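Local coordinates for protein lysine/ornithine decarboxylase (Vibrio vulnificus, PDB 2PLJ) that catalyses the decarboxylation of lysine and ornithine, probably releasing cadaverine and putrescine, with a pyridoxal phosphate cofactor held in a beta/alpha barrel, at residues N154-F159 with V166-R171; C145-V150 with R207-S212; T200-N205 with G243-S248. All coordinates share one frame; numbering follows the deposited sequence.

How the interactions relate
The three contacts follow consecutive units of the beta/alpha barrel. Interactions 1 and 2 have centres about 7 Å apart, and strand 167-171 of interaction 1 lies between, and pairs with, the two strands that meet in interaction 2: Leu168 O and Lys209 N, 2.7 Å apart, probably form a hydrogen bond, and Glu167 OE1 makes a salt bridge to Arg207 NE at 2.7 Å. Interaction 3 lies at the outer surface, its centre about 12 Å from each of the others; Leu156 CD2 packs on Trp204 CZ3 at 3.6 Å, and Ser248 OG probably bonds Lys209 O at 3.0 Å. Arg171 touches the bound pyridoxyl-putrescine adduct, and the side chain of Val149 comes within about 7 Å of it.

Interaction 1: residues N154-F159 with V166-R171; sequences NELEKF and VELLVR
Phe159 and Leu156 reach from the 154-159 segment onto Val166 and Leu168, packing the helix of a beta-alpha-beta unit of the beta/alpha barrel on its second strand: strand 147-150, helix 153-157, then strand 167-171. Glu155 and Lys158 take no part in this apolar contact and pair with each other, Lys158 NZ bridging to Glu155 OE1 at 2.8 Å from above the carboxylate plane. Both also bond Lys132, and Lys158 NZ reaches the backbone oxygen of Met307 of the second subunit.

At the start of the second segment, Val166 sets both its methyls against one corner of the Phe159 ring, CG2 lying 3.8 Å from CD1 and CG1 3.9 Å from the same atom. The two side chains cross at about a right angle, and Leu141 of helix 134-143 also packs on Val166. Glu167 turns away from the helix and makes salt bridges with Arg207 and Lys209 on the next strand.

Leu168 swings back toward the helix and does most of the work for this segment. Its chi1 of -56° with chi2 at 180° aims the fork at the 154-159 segment. CD2 stands over the middle of the Phe159 ring, 3.8 Å from the centroid and only 1° off the normal, a CH-pi contact; CD1 meets Leu156 CD1 at 3.5 Å. The four touching residues are all buried, and no hydrogen bond crosses between the segments, so this interface is purely apolar. Phe148 meets the Phe159 ring as well, and Ile137 touches it from helix 134-143.

At the far end of the strand, Arg171 belongs to the ligand pocket and touches the cofactor-putrescine adduct, while its CB packs 3.4 Å from Ser212 OG.

Interaction 2: residues C145-V150 with R207-S212; sequences CNVFVV and RIKGLS
Val147 and Lys209 make the close part of this contact, between two strands of the barrel's parallel sheet that are not direct neighbours: strand 167-171 lies between them and pairs with both. Both methyls of Val147 meet the lysine chain at a single carbon, CG1 at 3.8 Å and CG2 at 4.0 Å from Lys209 CD, the side chains crossing at about a right angle. Lys209 leaves its strand with CG anti to the backbone N (chi1 -173°), stays extended as far as CE and then bends at chi4 (74°). Its aliphatic part therefore passes over the valine while NZ turns off to Glu167 of the middle strand, with which it forms a salt bridge. Val147 touches Glu167 too, so the acid and its two flanking residues form one cluster.

Further along, the packing is much looser. Val149 CG2 comes no nearer to Ser212 OG than 4.3 Å, and the two strands diverge in direction by 42° over the touching parts. Arg171, a residue of the ligand pocket, contacts Val149 from the strand between. The side chains of Lys209 and Ser212 both start out toward strand 147-150 although they are three positions apart, which a regular strand would not allow; helical backbone angles at Lys209 and the unusual ones at Gly210 break the repeat. Of the four touching residues, Lys209 alone has some solvent exposure, and a magnesium ion lies about 5 Å from the Val147 side chain.

No hydrogen bond joins the two strands directly. Backbone pairing through the middle strand holds them in place, and the charged end of Lys209 is probably balanced by Glu167, leaving the lysine's methylenes to pack on Val147.

Interaction 3: residues T200-N205 with G243-S248; sequences TAKEWN and GLPALS
Lys202 lies extended against Leu244 and Pro245, joining two neighbouring parts of the outer layer of the beta/alpha barrel: the C-terminal turn of helix 191-203 and the loop that leads from helix 223-241 into strand 249-251. A chi1 of -173° and near-trans torsions beyond it run the lysine chain straight out from the helix, so one arm crosses the whole width of the contact. Leu244 approaches it obliquely, laying one methyl, CD2, alongside the arm, nearly opposite Lys202 CD at 3.4 Å and 4.0 Å from Lys202 CB. The first distance is a snug approach for two carbons. Pro245 also crosses the arm at a slant, its ring carbon CD standing 4.2 Å from Lys202 CD.

At the tip, Lys202 NZ approaches Gly243 O to 3.5 Å, too loosely to count as a hydrogen bond. Most of this contact is at the surface, with Lys202, Gly243 and Pro245 exposed, whereas Leu244 is partly covered by Ile198 and Glu199 of the first helix and by Val239 of the second.

Both helices finish in a Schellman motif. Gly243 supplies the positive phi after helix 223-241, and its turn brings Leu244 and Pro245 up to the lysine. After helix 191-203 the corresponding residue is Asn205, whose backbone N bonds Lys202 O at 3.1 Å. In the same turn, the Trp204 ring takes Lys160 in a cation-pi contact, and Thr200 CG2 sits over the centre of one ring face, 3.4 Å above its plane.

Interaction 1: residues N154-F159 with V166-R171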
loop_
_atom_site.group_PDB
_atom_site.type_symbol
_atom_site.label_atom_id
_atom_site.label_comp_id
_atom_site.label_asym_id
_atom_site.label_seq_id
_atom_site.Cartn_x
_atom_site.Cartn_y
_atom_site.Cartn_z
ATOM N N ASN A 154 -13.324 15.052 -23.747
ATOM C CA ASN A 154 -13.375 15.829 -22.503
ATOM C C ASN A 154 -11.953 16.279 -22.141
ATOM O O ASN A 154 -11.712 17.432 -21.806
ATOM C CB ASN A 154 -14.004 14.967 -21.406
ATOM C CG ASN A 154 -14.030 15.641 -20.035
ATOM O OD1 ASN A 154 -13.018 15.684 -19.317
ATOM N ND2 ASN A 154 -15.221 16.088 -19.624
ATOM N N GLU A 155 -11.012 15.352 -22.233
ATOM C CA GLU A 155 -9.604 15.664 -22.011
ATOM C C GLU A 155 -9.063 16.643 -23.073
ATOM O O GLU A 155 -8.360 17.607 -22.744
ATOM C CB GLU A 155 -8.771 14.390 -21.981
ATOM C CG GLU A 155 -7.393 14.589 -21.337
ATOM C CD GLU A 155 -7.481 14.724 -19.798
ATOM O OE1 GLU A 155 -8.590 14.491 -19.221
ATOM O OE2 GLU A 155 -6.440 15.067 -19.188
ATOM N N LEU A 156 -9.378 16.382 -24.337
ATOM C CA LEU A 156 -8.914 17.264 -25.416
ATOM C C LEU A 156 -9.298 18.727 -25.135
ATOM O O LEU A 156 -8.486 19.644 -25.342
ATOM C CB LEU A 156 -9.487 16.801 -26.774
ATOM C CG LEU A 156 -8.993 17.638 -27.965
ATOM C CD1 LEU A 156 -7.482 17.451 -28.174
ATOM C CD2 LEU A 156 -9.825 17.327 -29.224
ATOM N N GLU A 157 -10.532 18.941 -24.664
ATOM C CA GLU A 157 -11.049 20.290 -24.381
ATOM C C GLU A 157 -10.139 21.044 -23.404
ATOM O O GLU A 157 -9.999 22.277 -23.504
ATOM C CB GLU A 157 -12.500 20.217 -23.847
ATOM C CG GLU A 157 -13.216 21.571 -23.667
ATOM C CD GLU A 157 -12.853 22.292 -22.344
ATOM O OE1 GLU A 157 -12.199 21.700 -21.444
ATOM O OE2 GLU A 157 -13.230 23.477 -22.201
ATOM N N LYS A 158 -9.522 20.302 -22.473
ATOM C CA LYS A 158 -8.630 20.875 -21.464
ATOM C C LYS A 158 -7.426 21.591 -22.081
ATOM O O LYS A 158 -6.758 22.376 -21.394
ATOM C CB LYS A 158 -8.132 19.786 -20.495
ATOM C CG LYS A 158 -9.272 19.083 -19.808
ATOM C CD LYS A 158 -8.738 18.167 -18.703
ATOM C CE LYS A 158 -9.901 17.403 -18.063
ATOM N NZ LYS A 158 -9.371 16.261 -17.243
ATOM N N PHE A 159 -7.129 21.272 -23.343
ATOM C CA PHE A 159 -5.948 21.820 -24.032
ATOM C C PHE A 159 -6.213 23.042 -24.915
ATOM O O PHE A 159 -5.276 23.618 -25.501
ATOM C CB PHE A 159 -5.205 20.722 -24.816
ATOM C CG PHE A 159 -4.453 19.797 -23.905
ATOM C CD1 PHE A 159 -3.236 20.200 -23.370
ATOM C CD2 PHE A 159 -5.033 18.583 -23.494
ATOM C CE1 PHE A 159 -2.545 19.368 -22.462
ATOM C CE2 PHE A 159 -4.377 17.746 -22.600
ATOM C CZ PHE A 159 -3.124 18.130 -22.081
ATOM N N VAL A 166 1.402 23.028 -26.602
ATOM C CA VAL A 166 1.418 21.573 -26.448
ATOM C C VAL A 166 1.378 20.802 -27.781
ATOM O O VAL A 166 0.911 21.323 -28.809
ATOM C CB VAL A 166 0.217 21.084 -25.558
ATOM C CG1 VAL A 166 0.233 21.774 -24.170
ATOM C CG2 VAL A 166 -1.116 21.269 -26.282
ATOM N N GLU A 167 1.849 19.554 -27.746
ATOM C CA GLU A 167 1.519 18.594 -28.801
ATOM C C GLU A 167 1.065 17.306 -28.111
ATOM O O GLU A 167 1.603 16.934 -27.075
ATOM C CB GLU A 167 2.688 18.332 -29.753
ATOM C CG GLU A 167 3.985 17.917 -29.065
ATOM C CD GLU A 167 5.163 17.713 -30.028
ATOM O OE1 GLU A 167 5.000 17.936 -31.246
ATOM O OE2 GLU A 167 6.259 17.350 -29.553
ATOM N N LEU A 168 0.055 16.660 -28.676
ATOM C CA LEU A 168 -0.618 15.559 -27.967
ATOM C C LEU A 168 -0.410 14.195 -28.638
ATOM O O LEU A 168 -0.414 14.077 -29.880
ATOM C CB LEU A 168 -2.130 15.849 -27.916
ATOM C CG LEU A 168 -2.546 17.192 -27.287
ATOM C CD1 LEU A 168 -4.047 17.305 -27.322
ATOM C CD2 LEU A 168 -1.999 17.276 -25.852
ATOM N N LEU A 169 -0.268 13.166 -27.805
ATOM C CA LEU A 169 -0.347 11.777 -28.254
ATOM C C LEU A 169 -1.757 11.290 -27.953
ATOM O O LEU A 169 -2.258 11.485 -26.827
ATOM C CB LEU A 169 0.674 10.894 -27.514
ATOM C CG LEU A 169 2.150 11.182 -27.824
ATOM C CD1 LEU A 169 3.072 10.510 -26.768
ATOM C CD2 LEU A 169 2.507 10.748 -29.242
ATOM N N VAL A 170 -2.387 10.638 -28.932
ATOM C CA VAL A 170 -3.729 10.087 -28.734
ATOM C C VAL A 170 -3.572 8.614 -28.401
ATOM O O VAL A 170 -2.994 7.870 -29.187
ATOM C CB VAL A 170 -4.638 10.245 -29.996
ATOM C CG1 VAL A 170 -6.017 9.687 -29.673
ATOM C CG2 VAL A 170 -4.724 11.726 -30.390
ATOM N N ARG A 171 -4.044 8.215 -27.217
ATOM C CA ARG A 171 -3.809 6.872 -26.730
ATOM C C ARG A 171 -4.980 5.985 -27.151
ATOM O O ARG A 171 -6.143 6.319 -26.869
ATOM C CB ARG A 171 -3.672 6.848 -25.202
ATOM C CG ARG A 171 -3.517 5.405 -24.681
ATOM C CD ARG A 171 -3.047 5.417 -23.244
ATOM N NE ARG A 171 -3.119 4.084 -22.657
ATOM C CZ ARG A 171 -2.773 3.786 -21.394
ATOM N NH1 ARG A 171 -2.244 4.703 -20.582
ATOM N NH2 ARG A 171 -2.941 2.535 -20.942
#

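Interaction 2: residues C145-V150 with R207-S212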
loop_
_atom_site.group_PDB
_atom_site.type_symbol
_atom_site.label_atom_id
_atom_site.label_comp_id
_atom_site.label_asym_id
_atom_site.label_seq_id
_atom_site.Cartn_x
_atom_site.Cartn_y
_atom_site.Cartn_z
ATOM N N CYS A 145 7.814 20.534 -20.053
ATOM C CA CYS A 145 7.258 19.347 -20.679
ATOM C C CYS A 145 6.001 19.761 -21.434
ATOM O O CYS A 145 5.043 20.270 -20.818
ATOM C CB CYS A 145 6.946 18.271 -19.625
ATOM S SG CYS A 145 6.272 16.780 -20.378
ATOM N N ASN A 146 5.996 19.525 -22.740
ATOM C CA ASN A 146 4.895 19.992 -23.595
ATOM C C ASN A 146 4.212 18.897 -24.425
ATOM O O ASN A 146 3.432 19.194 -25.347
ATOM C CB ASN A 146 5.373 21.139 -24.498
ATOM C CG ASN A 146 6.577 20.761 -25.349
ATOM O OD1 ASN A 146 6.789 19.597 -25.670
ATOM N ND2 ASN A 146 7.380 21.763 -25.720
ATOM N N VAL A 147 4.537 17.632 -24.120
ATOM C CA VAL A 147 3.900 16.494 -24.771
ATOM C C VAL A 147 2.976 15.841 -23.728
ATOM O O VAL A 147 3.425 15.498 -22.606
ATOM C CB VAL A 147 4.926 15.430 -25.265
ATOM C CG1 VAL A 147 4.197 14.211 -25.928
ATOM C CG2 VAL A 147 5.923 16.041 -26.274
ATOM N N PHE A 148 1.703 15.669 -24.096
ATOM C CA PHE A 148 0.691 15.110 -23.182
ATOM C C PHE A 148 -0.116 14.071 -23.942
ATOM O O PHE A 148 -0.068 14.031 -25.179
ATOM C CB PHE A 148 -0.257 16.186 -22.662
ATOM C CG PHE A 148 0.428 17.219 -21.810
ATOM C CD1 PHE A 148 0.578 17.005 -20.424
ATOM C CD2 PHE A 148 0.952 18.381 -22.390
ATOM C CE1 PHE A 148 1.244 17.924 -19.620
ATOM C CE2 PHE A 148 1.605 19.325 -21.604
ATOM C CZ PHE A 148 1.770 19.105 -20.218
ATOM N N VAL A 149 -0.873 13.268 -23.194
ATOM C CA VAL A 149 -1.697 12.222 -23.795
ATOM C C VAL A 149 -3.166 12.569 -23.596
ATOM O O VAL A 149 -3.557 13.063 -22.511
ATOM C CB VAL A 149 -1.403 10.839 -23.107
ATOM C CG1 VAL A 149 -2.545 9.808 -23.389
ATOM C CG2 VAL A 149 -0.006 10.298 -23.489
ATOM N N VAL A 150 -3.981 12.287 -24.610
ATOM C CA VAL A 150 -5.434 12.314 -24.459
ATOM C C VAL A 150 -6.025 11.030 -25.002
ATOM O O VAL A 150 -5.466 10.436 -25.923
ATOM C CB VAL A 150 -6.082 13.548 -25.129
ATOM C CG1 VAL A 150 -5.537 14.833 -24.493
ATOM C CG2 VAL A 150 -5.874 13.538 -26.656
ATOM N N ARG A 207 -2.285 20.763 -31.821
ATOM C CA ARG A 207 -1.359 19.887 -32.535
ATOM C C ARG A 207 -1.414 18.457 -32.001
ATOM O O ARG A 207 -1.352 18.236 -30.784
ATOM C CB ARG A 207 0.072 20.421 -32.415
ATOM C CG ARG A 207 1.146 19.460 -32.961
ATOM C CD ARG A 207 2.539 20.095 -33.061
ATOM N NE ARG A 207 3.567 19.059 -33.222
ATOM C CZ ARG A 207 3.850 18.456 -34.378
ATOM N NH1 ARG A 207 3.199 18.796 -35.490
ATOM N NH2 ARG A 207 4.786 17.512 -34.424
ATOM N N ILE A 208 -1.509 17.507 -32.925
ATOM C CA ILE A 208 -1.387 16.087 -32.576
ATOM C C ILE A 208 0.010 15.605 -32.991
ATOM O O ILE A 208 0.361 15.637 -34.193
ATOM C CB ILE A 208 -2.495 15.224 -33.250
ATOM C CG1 ILE A 208 -3.917 15.689 -32.842
ATOM C CG2 ILE A 208 -2.265 13.730 -32.944
ATOM C CD1 ILE A 208 -4.185 15.745 -31.333
ATOM N N LYS A 209 0.789 15.174 -32.000
ATOM C CA LYS A 209 2.131 14.614 -32.193
ATOM C C LYS A 209 2.029 13.212 -32.805
ATOM O O LYS A 209 2.802 12.856 -33.681
ATOM C CB LYS A 209 2.874 14.533 -30.859
ATOM C CG LYS A 209 4.332 14.128 -31.013
ATOM C CD LYS A 209 5.064 14.117 -29.673
ATOM C CE LYS A 209 6.546 13.760 -29.862
ATOM N NZ LYS A 209 7.285 14.915 -30.469
ATOM N N GLY A 210 1.048 12.427 -32.368
ATOM C CA GLY A 210 0.934 11.071 -32.891
ATOM C C GLY A 210 0.027 10.213 -32.029
ATOM O O GLY A 210 -0.902 10.733 -31.394
ATOM N N LEU A 211 0.320 8.908 -32.016
ATOM C CA LEU A 211 -0.491 7.905 -31.317
ATOM C C LEU A 211 0.333 7.180 -30.258
ATOM O O LEU A 211 1.563 7.090 -30.361
ATOM C CB LEU A 211 -1.041 6.862 -32.297
ATOM C CG LEU A 211 -1.816 7.367 -33.519
ATOM C CD1 LEU A 211 -2.299 6.168 -34.382
ATOM C CD2 LEU A 211 -2.995 8.195 -33.082
ATOM N N SER A 212 -0.352 6.646 -29.248
ATOM C CA SER A 212 0.328 5.830 -28.243
ATOM C C SER A 212 -0.567 4.689 -27.823
ATOM O O SER A 212 -1.789 4.722 -28.039
ATOM C CB SER A 212 0.716 6.668 -27.021
ATOM O OG SER A 212 -0.421 6.979 -26.236
#

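Interaction 3: residues T200-N205 with G243-S248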
loop_
_atom_site.group_PDB
_atom_site.type_symbol
_atom_site.label_atom_id
_atom_site.label_comp_id
_atom_site.label_asym_id
_atom_site.label_seq_id
_atom_site.Cartn_x
_atom_site.Cartn_y
_atom_site.Cartn_z
ATOM N N THR A 200 -11.163 16.699 -34.424
ATOM C CA THR A 200 -11.567 17.763 -33.498
ATOM C C THR A 200 -10.367 18.642 -33.104
ATOM O O THR A 200 -10.499 19.879 -33.038
ATOM C CB THR A 200 -12.319 17.215 -32.257
ATOM O OG1 THR A 200 -13.430 16.428 -32.694
ATOM C CG2 THR A 200 -12.849 18.336 -31.385
ATOM N N ALA A 201 -9.206 18.017 -32.893
ATOM C CA ALA A 201 -7.984 18.762 -32.584
ATOM C C ALA A 201 -7.662 19.738 -33.726
ATOM O O ALA A 201 -7.256 20.874 -33.486
ATOM C CB ALA A 201 -6.814 17.798 -32.345
ATOM N N LYS A 202 -7.865 19.305 -34.971
ATOM C CA LYS A 202 -7.619 20.211 -36.109
ATOM C C LYS A 202 -8.569 21.422 -36.063
ATOM O O LYS A 202 -8.132 22.567 -36.235
ATOM C CB LYS A 202 -7.736 19.501 -37.459
ATOM C CG LYS A 202 -7.306 20.425 -38.620
ATOM C CD LYS A 202 -7.640 19.851 -39.972
ATOM C CE LYS A 202 -7.138 20.763 -41.093
ATOM N NZ LYS A 202 -6.920 19.985 -42.353
ATOM N N GLU A 203 -9.850 21.153 -35.799
ATOM C CA GLU A 203 -10.865 22.203 -35.678
ATOM C C GLU A 203 -10.460 23.192 -34.593
ATOM O O GLU A 203 -10.572 24.407 -34.787
ATOM C CB GLU A 203 -12.235 21.600 -35.353
ATOM C CG GLU A 203 -12.888 20.879 -36.531
ATOM C CD GLU A 203 -14.051 19.954 -36.133
ATOM O OE1 GLU A 203 -14.486 19.968 -34.955
ATOM O OE2 GLU A 203 -14.537 19.209 -37.020
ATOM N N TRP A 204 -9.939 22.663 -33.485
ATOM C CA TRP A 204 -9.568 23.465 -32.316
ATOM C C TRP A 204 -8.139 24.019 -32.364
ATOM O O TRP A 204 -7.682 24.630 -31.402
ATOM C CB TRP A 204 -9.804 22.670 -31.014
ATOM C CG TRP A 204 -11.258 22.347 -30.753
ATOM C CD1 TRP A 204 -12.363 22.846 -31.418
ATOM C CD2 TRP A 204 -11.762 21.462 -29.748
ATOM N NE1 TRP A 204 -13.515 22.319 -30.876
ATOM C CE2 TRP A 204 -13.173 21.474 -29.844
ATOM C CE3 TRP A 204 -11.155 20.684 -28.750
ATOM C CZ2 TRP A 204 -13.991 20.713 -28.986
ATOM C CZ3 TRP A 204 -11.965 19.920 -27.901
ATOM C CH2 TRP A 204 -13.374 19.944 -28.026
ATOM N N ASN A 205 -7.461 23.839 -33.498
ATOM C CA ASN A 205 -6.046 24.214 -33.662
ATOM C C ASN A 205 -5.121 23.686 -32.552
ATOM O O ASN A 205 -4.291 24.423 -32.010
ATOM C CB ASN A 205 -5.892 25.729 -33.831
ATOM C CG ASN A 205 -6.596 26.239 -35.049
ATOM O OD1 ASN A 205 -6.489 25.649 -36.130
ATOM N ND2 ASN A 205 -7.322 27.344 -34.901
ATOM N N GLY A 243 -7.177 13.891 -45.275
ATOM C CA GLY A 243 -6.593 15.210 -45.508
ATOM C C GLY A 243 -6.156 15.958 -44.251
ATOM O O GLY A 243 -5.962 17.175 -44.283
ATOM N N LEU A 244 -5.998 15.235 -43.148
ATOM C CA LEU A 244 -5.571 15.825 -41.872
ATOM C C LEU A 244 -4.033 15.825 -41.783
ATOM O O LEU A 244 -3.373 15.084 -42.525
ATOM C CB LEU A 244 -6.190 15.051 -40.692
ATOM C CG LEU A 244 -7.711 15.096 -40.505
ATOM C CD1 LEU A 244 -8.181 13.972 -39.599
ATOM C CD2 LEU A 244 -8.196 16.449 -39.990
ATOM N N PRO A 245 -3.447 16.679 -40.913
ATOM C CA PRO A 245 -1.980 16.656 -40.792
ATOM C C PRO A 245 -1.446 15.252 -40.463
ATOM O O PRO A 245 -1.975 14.597 -39.569
ATOM C CB PRO A 245 -1.699 17.615 -39.625
ATOM C CG PRO A 245 -2.899 18.502 -39.556
ATOM C CD PRO A 245 -4.066 17.703 -40.049
ATOM N N ALA A 246 -0.415 14.813 -41.188
ATOM C CA ALA A 246 0.187 13.485 -40.973
ATOM C C ALA A 246 0.818 13.381 -39.593
ATOM O O ALA A 246 1.419 14.350 -39.101
ATOM C CB ALA A 246 1.235 13.184 -42.060
ATOM N N LEU A 247 0.672 12.213 -38.967
ATOM C CA LEU A 247 1.193 12.008 -37.596
ATOM C C LEU A 247 2.674 11.669 -37.596
ATOM O O LEU A 247 3.141 10.867 -38.434
ATOM C CB LEU A 247 0.401 10.925 -36.870
ATOM C CG LEU A 247 -1.116 11.147 -36.822
ATOM C CD1 LEU A 247 -1.752 10.134 -35.865
ATOM C CD2 LEU A 247 -1.472 12.583 -36.424
ATOM N N SER A 248 3.413 12.279 -36.673
ATOM C CA SER A 248 4.871 12.138 -36.676
ATOM C C SER A 248 5.410 11.013 -35.793
ATOM O O SER A 248 6.545 10.569 -35.986
ATOM C CB SER A 248 5.539 13.468 -36.277
ATOM O OG SER A 248 5.409 13.707 -34.879
#